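Local coordinates for Glyoxalase/bleomycin resistance protein/dioxygenase (Sphaerobacter thermophilus, PDB 4HC5) that belongs to the glyoxalase/bleomycin resistance/dioxygenase superfamily and may act as a dioxygenase, at residues V40-N43 against M49-V52. Sequence-based numbering, arbitrary orientation.
Sequences VFDN and MRFV
Asp42 and Arg50 meet on the face of the sheet that carries helix 24-34, the arginine presenting its guanidinium side-on so that two nitrogens take one carboxylate oxygen each. Arg50 NE reaches Asp42 OD1 at 2.8 Å, and Arg50 NH2 lies 2.9 Å from Asp42 OD2. Both oxygens are approached on their syn side and lie essentially in the guanidinium plane, but the two planes are twisted 27° apart, so each nitrogen stands somewhat out of the carboxylate plane. Arg50 gets there with its chain extended from CG to NE, CG anti to the backbone N. Arg50 is shared: its strongest polar partner is Glu25 of the helix, which forms a salt bridge with NH2, and Lys39 makes a salt bridge to Asp42 OD2. Next to the pair on this face, a methyl of buried Val52, CG2, rests 3.9 Å from Asp42 OD1.

These are the antiparallel arms of the hairpin 38-46/49-55, at the edge of the first of two four-stranded sheets, each built on the βαβββ plan of the vicinal oxygen chelate fold. Asn43 and Phe51 form a hydrogen-bonded pair: Asn43 N gives to Phe51 O at 3.0 Å, while Phe51 N gives to Asn43 O at 2.8 Å. A classic beta bulge sets both Asp42 and Asn43 opposite Phe51, and CA of Asp42 also comes close to Phe51 O.

On the face of the sheet away from the helix, the Phe51 ring turns its edge to the face of Phe41 in a T-shaped stack, planes at 67° and centroids 5.2 Å apart. The CD2-CE2 edge of Phe51 does the touching, CE2 lying offset toward the rim of the Phe41 ring and 3.7 Å from Phe41 CG. Ala64 and Gln62 of the neighbouring strand 62-66 touch Phe51 and Phe41, respectively.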
loop_
_atom_site.group_PDB
_atom_site.type_symbol
_atom_site.label_atom_id
_atom_site.label_comp_id
_atom_site.label_asym_id
_atom_site.label_seq_id
_atom_site.Cartn_x
_atom_site.Cartn_y
_atom_site.Cartn_z
ATOM N N VAL A 40 6.127 0.667 -14.431
ATOM C CA VAL A 40 7.475 0.299 -14.015
ATOM C C VAL A 40 7.746 -1.170 -14.340
ATOM O O VAL A 40 8.241 -1.492 -15.421
ATOM C CB VAL A 40 7.761 0.697 -12.520
ATOM C CG1 VAL A 40 9.189 0.324 -12.164
ATOM C CG2 VAL A 40 7.471 2.197 -12.296
ATOM N N PHE A 41 7.297 -2.070 -13.459
ATOM C CA PHE A 41 7.446 -3.488 -13.734
ATOM C C PHE A 41 6.422 -4.002 -14.744
ATOM O O PHE A 41 5.234 -3.638 -14.721
ATOM C CB PHE A 41 7.311 -4.337 -12.452
ATOM C CG PHE A 41 8.527 -4.392 -11.606
ATOM C CD1 PHE A 41 8.739 -3.454 -10.656
ATOM C CD2 PHE A 41 9.479 -5.370 -11.793
ATOM C CE1 PHE A 41 9.872 -3.439 -9.892
ATOM C CE2 PHE A 41 10.582 -5.410 -11.003
ATOM C CZ PHE A 41 10.774 -4.469 -10.007
ATOM N N ASP A 42 6.921 -4.937 -15.567
ATOM C CA ASP A 42 6.095 -5.781 -16.429
ATOM C C ASP A 42 6.956 -6.975 -16.831
ATOM O O ASP A 42 7.651 -7.013 -17.837
ATOM C CB ASP A 42 5.607 -4.981 -17.603
ATOM C CG ASP A 42 4.624 -5.719 -18.434
ATOM O OD1 ASP A 42 4.437 -6.925 -18.180
ATOM O OD2 ASP A 42 4.026 -5.085 -19.341
ATOM N N ASN A 43 6.958 -7.907 -15.920
ATOM C CA ASN A 43 7.879 -9.025 -15.940
ATOM C C ASN A 43 7.282 -10.323 -15.432
ATOM O O ASN A 43 6.743 -10.337 -14.301
ATOM C CB ASN A 43 9.126 -8.744 -15.096
ATOM C CG ASN A 43 10.197 -9.792 -15.218
ATOM O OD1 ASN A 43 10.913 -9.863 -16.240
ATOM N ND2 ASN A 43 10.212 -10.675 -14.274
HETATM N N MSE A 49 2.776 -15.722 -12.996
HETATM C CA MSE A 49 2.672 -14.335 -12.450
HETATM C C MSE A 49 3.411 -13.339 -13.369
HETATM O O MSE A 49 4.620 -13.377 -13.446
HETATM C CB MSE A 49 3.220 -14.166 -11.008
HETATM C CG MSE A 49 3.194 -12.569 -10.479
HETATM SE SE MSE A 49 3.950 -12.494 -8.686
HETATM C CE MSE A 49 2.859 -13.970 -7.977
ATOM N N ARG A 50 2.645 -12.467 -13.994
ATOM C CA ARG A 50 3.118 -11.319 -14.742
ATOM C C ARG A 50 3.039 -10.192 -13.724
ATOM O O ARG A 50 1.994 -9.734 -13.344
ATOM C CB ARG A 50 2.220 -11.030 -15.969
ATOM C CG ARG A 50 2.691 -9.836 -16.770
ATOM C CD ARG A 50 1.642 -9.479 -17.803
ATOM N NE ARG A 50 1.940 -8.220 -18.485
ATOM C CZ ARG A 50 1.099 -7.550 -19.255
ATOM N NH1 ARG A 50 -0.126 -8.001 -19.525
ATOM N NH2 ARG A 50 1.524 -6.419 -19.774
ATOM N N PHE A 51 4.194 -9.843 -13.204
ATOM C CA PHE A 51 4.329 -8.839 -12.180
ATOM C C PHE A 51 4.339 -7.462 -12.858
ATOM O O PHE A 51 5.232 -7.138 -13.610
ATOM C CB PHE A 51 5.551 -9.022 -11.274
ATOM C CG PHE A 51 5.596 -8.075 -10.147
ATOM C CD1 PHE A 51 4.671 -8.148 -9.106
ATOM C CD2 PHE A 51 6.570 -7.100 -10.090
ATOM C CE1 PHE A 51 4.706 -7.279 -8.041
ATOM C CE2 PHE A 51 6.630 -6.207 -9.049
ATOM C CZ PHE A 51 5.699 -6.302 -7.967
ATOM N N VAL A 52 3.255 -6.674 -12.556
ATOM C CA VAL A 52 3.015 -5.384 -13.218
ATOM C C VAL A 52 2.835 -4.361 -12.123
ATOM O O VAL A 52 2.033 -4.525 -11.187
ATOM C CB VAL A 52 1.764 -5.407 -14.144
ATOM C CG1 VAL A 52 1.459 -4.003 -14.694
ATOM C CG2 VAL A 52 1.884 -6.471 -15.256
#